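Side-chain contacts in immunity protein (Neisseria meningitidis, PDB 4Q7O), which probably protects Neisseria meningitidis cells from the toxin of their own contact-dependent growth-inhibition system: residues F27-T30 with I31-F34; T66-I69 with G70-E73. All coordinates share one frame; numbering follows the deposited sequence.

Contact 1 (F27-T30 with I31-F34); sequences FFET and IYQF
Ile31 lies one helical turn beyond Phe27 and reaches back over its ring, a compact example of apolar i, i+4 packing. Its CB is 3.6 Å from Phe27 O, the carbonyl that accepts the Ile31 N-H at 3.2 Å. CG1 swings beside its own backbone N (chi1 -66°) and passes close to the same oxygen, and the extended chain then sets CD1 over one face of the phenyl ring. That methyl stands 3.5 Å from the Phe27 ring centroid, 18° off the ring normal, a CH-pi contact displaced toward CZ, where the CZ to CD1 gap is 3.4 Å. CD1 also lies 3.4 Å from Phe27 O. Phe27 CD2 stands over the centre of one face of the Phe28 ring.

The next flank of the helix is polar. Gln33 places CG between its backbone N and carbonyl carbon (chi1 70°), which lays the chain against Glu29 O and Thr30 O. Its amide plane stands nearly perpendicular to the Glu29 carboxylate, with OE1 3.3 Å from Glu29 OE2; two acceptors meet there, so nothing bonds them directly. NE2 instead bonds Asn96 and Pro97 of the second subunit, which fixes the amide's rotation. Tyr32 OH is held by His122, while Phe27 and Ile31 face Cys43 and Ala58.

Backbone bonds from Tyr32 N to Phe28 O and from Gln33 N to Glu29 O carry the helix on; that from Phe34 N to Thr30 O is weak. Together these features are those of an amphipathic alpha-helix near its C-terminal end, with one flank in the core and another at the dimer interface.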
loop_
_atom_site.group_PDB
_atom_site.type_symbol
_atom_site.label_atom_id
_atom_site.label_comp_id
_atom_site.label_asym_id
_atom_site.label_seq_id
_atom_site.Cartn_x
_atom_site.Cartn_y
_atom_site.Cartn_z
ATOM N N PHE B 27 -1.896 -2.162 5.332
ATOM C CA PHE B 27 -2.424 -2.731 6.568
ATOM C C PHE B 27 -1.591 -3.927 7.036
ATOM O O PHE B 27 -1.096 -3.956 8.164
ATOM C CB PHE B 27 -3.887 -3.138 6.361
ATOM C CG PHE B 27 -4.513 -3.789 7.559
ATOM C CD1 PHE B 27 -5.139 -3.028 8.537
ATOM C CD2 PHE B 27 -4.509 -5.168 7.696
ATOM C CE1 PHE B 27 -5.718 -3.632 9.639
ATOM C CE2 PHE B 27 -5.081 -5.773 8.802
ATOM C CZ PHE B 27 -5.685 -5.007 9.768
ATOM N N PHE B 28 -1.414 -4.908 6.163
ATOM C CA PHE B 28 -0.685 -6.102 6.561
ATOM C C PHE B 28 0.805 -5.867 6.775
ATOM O O PHE B 28 1.367 -6.358 7.751
ATOM C CB PHE B 28 -0.955 -7.265 5.603
ATOM C CG PHE B 28 -2.266 -7.926 5.852
ATOM C CD1 PHE B 28 -2.458 -8.674 7.005
ATOM C CD2 PHE B 28 -3.315 -7.788 4.960
ATOM C CE1 PHE B 28 -3.672 -9.283 7.261
ATOM C CE2 PHE B 28 -4.529 -8.397 5.213
ATOM C CZ PHE B 28 -4.707 -9.141 6.365
ATOM N N GLU B 29 1.441 -5.095 5.900
ATOM C CA GLU B 29 2.877 -4.888 6.045
ATOM C C GLU B 29 3.221 -4.124 7.309
ATOM O O GLU B 29 4.188 -4.446 8.000
ATOM C CB GLU B 29 3.472 -4.175 4.832
ATOM C CG GLU B 29 4.972 -3.884 4.954
ATOM C CD GLU B 29 5.834 -5.122 5.182
ATOM O OE1 GLU B 29 5.404 -6.247 4.849
ATOM O OE2 GLU B 29 6.963 -4.960 5.693
ATOM N N THR B 30 2.424 -3.114 7.629
ATOM C CA THR B 30 2.759 -2.293 8.784
ATOM C C THR B 30 2.508 -3.035 10.104
ATOM O O THR B 30 3.279 -2.899 11.047
ATOM C CB THR B 30 2.089 -0.905 8.739
ATOM O OG1 THR B 30 0.673 -1.060 8.687
ATOM C CG2 THR B 30 2.556 -0.127 7.516
ATOM N N ILE B 31 1.447 -3.835 10.173
ATOM C CA ILE B 31 1.228 -4.658 11.364
ATOM C C ILE B 31 2.325 -5.710 11.525
ATOM O O ILE B 31 2.871 -5.896 12.612
ATOM C CB ILE B 31 -0.150 -5.328 11.330
ATOM C CG1 ILE B 31 -1.234 -4.256 11.422
ATOM C CG2 ILE B 31 -0.291 -6.353 12.449
ATOM C CD1 ILE B 31 -2.607 -4.766 11.120
ATOM N N TYR B 32 2.656 -6.392 10.437
ATOM C CA TYR B 32 3.703 -7.403 10.477
ATOM C C TYR B 32 5.047 -6.851 10.947
ATOM O O TYR B 32 5.733 -7.461 11.765
ATOM C CB TYR B 32 3.856 -8.038 9.095
ATOM C CG TYR B 32 5.063 -8.929 8.954
ATOM C CD1 TYR B 32 5.077 -10.204 9.502
ATOM C CD2 TYR B 32 6.185 -8.505 8.261
ATOM C CE1 TYR B 32 6.185 -11.033 9.366
ATOM C CE2 TYR B 32 7.291 -9.320 8.116
ATOM C CZ TYR B 32 7.291 -10.580 8.671
ATOM O OH TYR B 32 8.394 -11.387 8.520
ATOM N N GLN B 33 5.435 -5.694 10.438
ATOM C CA GLN B 33 6.767 -5.201 10.738
ATOM C C GLN B 33 6.880 -4.602 12.147
ATOM O O GLN B 33 7.967 -4.549 12.715
ATOM C CB GLN B 33 7.196 -4.170 9.695
ATOM C CG GLN B 33 6.439 -2.875 9.793
ATOM C CD GLN B 33 6.785 -1.920 8.678
ATOM O OE1 GLN B 33 7.394 -2.306 7.674
ATOM N NE2 GLN B 33 6.390 -0.662 8.840
ATOM N N PHE B 34 5.763 -4.153 12.710
ATOM C CA PHE B 34 5.806 -3.365 13.936
ATOM C C PHE B 34 5.273 -4.122 15.152
ATOM O O PHE B 34 5.808 -3.999 16.258
ATOM C CB PHE B 34 5.032 -2.065 13.725
ATOM C CG PHE B 34 5.086 -1.128 14.879
ATOM C CD1 PHE B 34 6.202 -0.336 15.088
ATOM C CD2 PHE B 34 4.010 -1.014 15.741
ATOM C CE1 PHE B 34 6.252 0.542 16.157
ATOM C CE2 PHE B 34 4.049 -0.136 16.807
ATOM C CZ PHE B 34 5.171 0.639 17.020
#

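Contact 2 (T66-I69 with G70-E73); sequences TRWI and GDYE
Trp68 folds its indole down over Gly70 and Asp71, one face against the backbone. Gly70 CA sits 3.8 Å from the centroid of the five-membered ring, 27° off its normal, in a CH-pi contact; Gly70 N stands almost straight above that ring, and Asp71 N lies over the rim of the six-membered ring, near CH2. Gly70 has no side chain, and the indole CE2 comes to 3.5 Å from its CA. At the six-membered end, CZ3 touches Asp71 CG at 3.5 Å, the carboxylate plane turned 34° from the ring.

One water lies 2.7 Å from Trp68 O and 2.9 Å from Asp71 OD1, within hydrogen-bonding distance of both, its two protons shared among these and further acceptors. The Asp71 carboxylate can face it because CG lies between the backbone N and carbonyl carbon (chi1 56°).

Beneath these contacts, in a short 3-10 turn, Tyr72 N bonds Ile69 O at 2.9 Å from above the carbonyl plane. Tyr72 CD2 thus comes to 3.7 Å from Ile69 CB, at the ring's edge. Phe78 packs on both side chains, and Tyr88 of strand 86-91 meets the Tyr72 ring.

The chemistry is therefore divided: the indole rests on the peptide probably mainly through dispersion and CH-pi contact, while a water can bridge two acceptors that could not bond each other directly.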
loop_
_atom_site.group_PDB
_atom_site.type_symbol
_atom_site.label_atom_id
_atom_site.label_comp_id
_atom_site.label_asym_id
_atom_site.label_seq_id
_atom_site.Cartn_x
_atom_site.Cartn_y
_atom_site.Cartn_z
ATOM N N THR B 66 -27.083 -1.624 10.121
ATOM C CA THR B 66 -28.280 -1.185 10.841
ATOM C C THR B 66 -28.018 0.110 11.600
ATOM O O THR B 66 -28.946 0.718 12.124
ATOM C CB THR B 66 -28.815 -2.243 11.831
ATOM O OG1 THR B 66 -27.891 -2.412 12.916
ATOM C CG2 THR B 66 -29.057 -3.578 11.132
ATOM N N ARG B 67 -26.750 0.511 11.669
ATOM C CA ARG B 67 -26.369 1.757 12.321
ATOM C C ARG B 67 -25.883 2.775 11.290
ATOM O O ARG B 67 -25.742 2.445 10.111
ATOM C CB ARG B 67 -25.336 1.489 13.421
ATOM C CG ARG B 67 -26.006 0.959 14.686
ATOM C CD ARG B 67 -25.054 0.329 15.684
ATOM N NE ARG B 67 -25.744 -0.010 16.931
ATOM C CZ ARG B 67 -26.365 -1.164 17.171
ATOM N NH1 ARG B 67 -26.961 -1.365 18.340
ATOM N NH2 ARG B 67 -26.386 -2.125 16.254
ATOM N N TRP B 68 -25.663 4.011 11.735
ATOM C CA TRP B 68 -25.352 5.124 10.847
ATOM C C TRP B 68 -24.150 4.824 9.968
ATOM O O TRP B 68 -23.117 4.370 10.456
ATOM C CB TRP B 68 -25.042 6.359 11.680
ATOM C CG TRP B 68 -24.985 7.638 10.914
ATOM C CD1 TRP B 68 -25.962 8.167 10.109
ATOM C CD2 TRP B 68 -23.920 8.591 10.933
ATOM N NE1 TRP B 68 -25.551 9.377 9.610
ATOM C CE2 TRP B 68 -24.302 9.662 10.103
ATOM C CE3 TRP B 68 -22.667 8.634 11.563
ATOM C CZ2 TRP B 68 -23.477 10.770 9.884
ATOM C CZ3 TRP B 68 -21.853 9.729 11.352
ATOM C CH2 TRP B 68 -22.258 10.783 10.516
ATOM N N ILE B 69 -24.274 5.097 8.673
ATOM C CA ILE B 69 -23.132 4.964 7.767
ATOM C C ILE B 69 -22.736 6.291 7.118
ATOM O O ILE B 69 -21.905 6.322 6.219
ATOM C CB ILE B 69 -23.357 3.879 6.700
ATOM C CG1 ILE B 69 -24.573 4.202 5.833
ATOM C CG2 ILE B 69 -23.524 2.515 7.361
ATOM C CD1 ILE B 69 -24.724 3.291 4.626
ATOM N N GLY B 70 -23.311 7.388 7.603
ATOM C CA GLY B 70 -23.064 8.693 7.014
ATOM C C GLY B 70 -21.608 9.118 6.994
ATOM O O GLY B 70 -21.177 9.829 6.082
ATOM N N ASP B 71 -20.837 8.690 7.987
ATOM C CA ASP B 71 -19.420 9.051 8.018
ATOM C C ASP B 71 -18.529 8.162 7.132
ATOM O O ASP B 71 -17.307 8.326 7.108
ATOM C CB ASP B 71 -18.895 9.137 9.454
ATOM C CG ASP B 71 -19.103 7.861 10.235
ATOM O OD1 ASP B 71 -19.767 6.938 9.712
ATOM O OD2 ASP B 71 -18.614 7.790 11.387
ATOM N N TYR B 72 -19.146 7.246 6.387
ATOM C CA TYR B 72 -18.430 6.457 5.381
ATOM C C TYR B 72 -18.624 6.999 3.963
ATOM O O TYR B 72 -18.041 6.472 3.022
ATOM C CB TYR B 72 -18.886 4.990 5.381
ATOM C CG TYR B 72 -18.628 4.209 6.651
ATOM C CD1 TYR B 72 -17.337 4.015 7.124
ATOM C CD2 TYR B 72 -19.673 3.610 7.339
ATOM C CE1 TYR B 72 -17.098 3.271 8.273
ATOM C CE2 TYR B 72 -19.449 2.878 8.492
ATOM C CZ TYR B 72 -18.160 2.707 8.954
ATOM O OH TYR B 72 -17.937 1.966 10.096
ATOM N N GLU B 73 -19.444 8.039 3.813
ATOM C CA GLU B 73 -19.889 8.483 2.485
ATOM C C GLU B 73 -18.768 8.891 1.529
ATOM O O GLU B 73 -18.899 8.742 0.311
ATOM C CB GLU B 73 -20.920 9.610 2.602
ATOM C CG GLU B 73 -22.302 9.109 2.979
ATOM C CD GLU B 73 -23.304 10.226 3.206
ATOM O OE1 GLU B 73 -22.978 11.403 2.942
ATOM O OE2 GLU B 73 -24.423 9.915 3.651
HETATM O O HOH W 1 -20.756 4.973 11.648
#

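Contact 1 and contact 2 come in series along the chain and share no secondary structure element. Residues 27-34 end helix 22-34; residues 66-73 belong to the long loop joining strands 58-62 and 86-91, the middle pair of the antiparallel sheet. Their centres are 27 Å apart and their nearest atoms about 13 Å, without touching. Contact 1 packs on both middle strands, through Ala58 and Phe89, while contact 2 meets strand 86-91 through Tyr88, so that strand is common to the two. Contact 1 is partly buried and reaches the second subunit, whereas contact 2 is a surface feature touched by no other chain of the assembly, which places dimer contact and loop packing in separate regions.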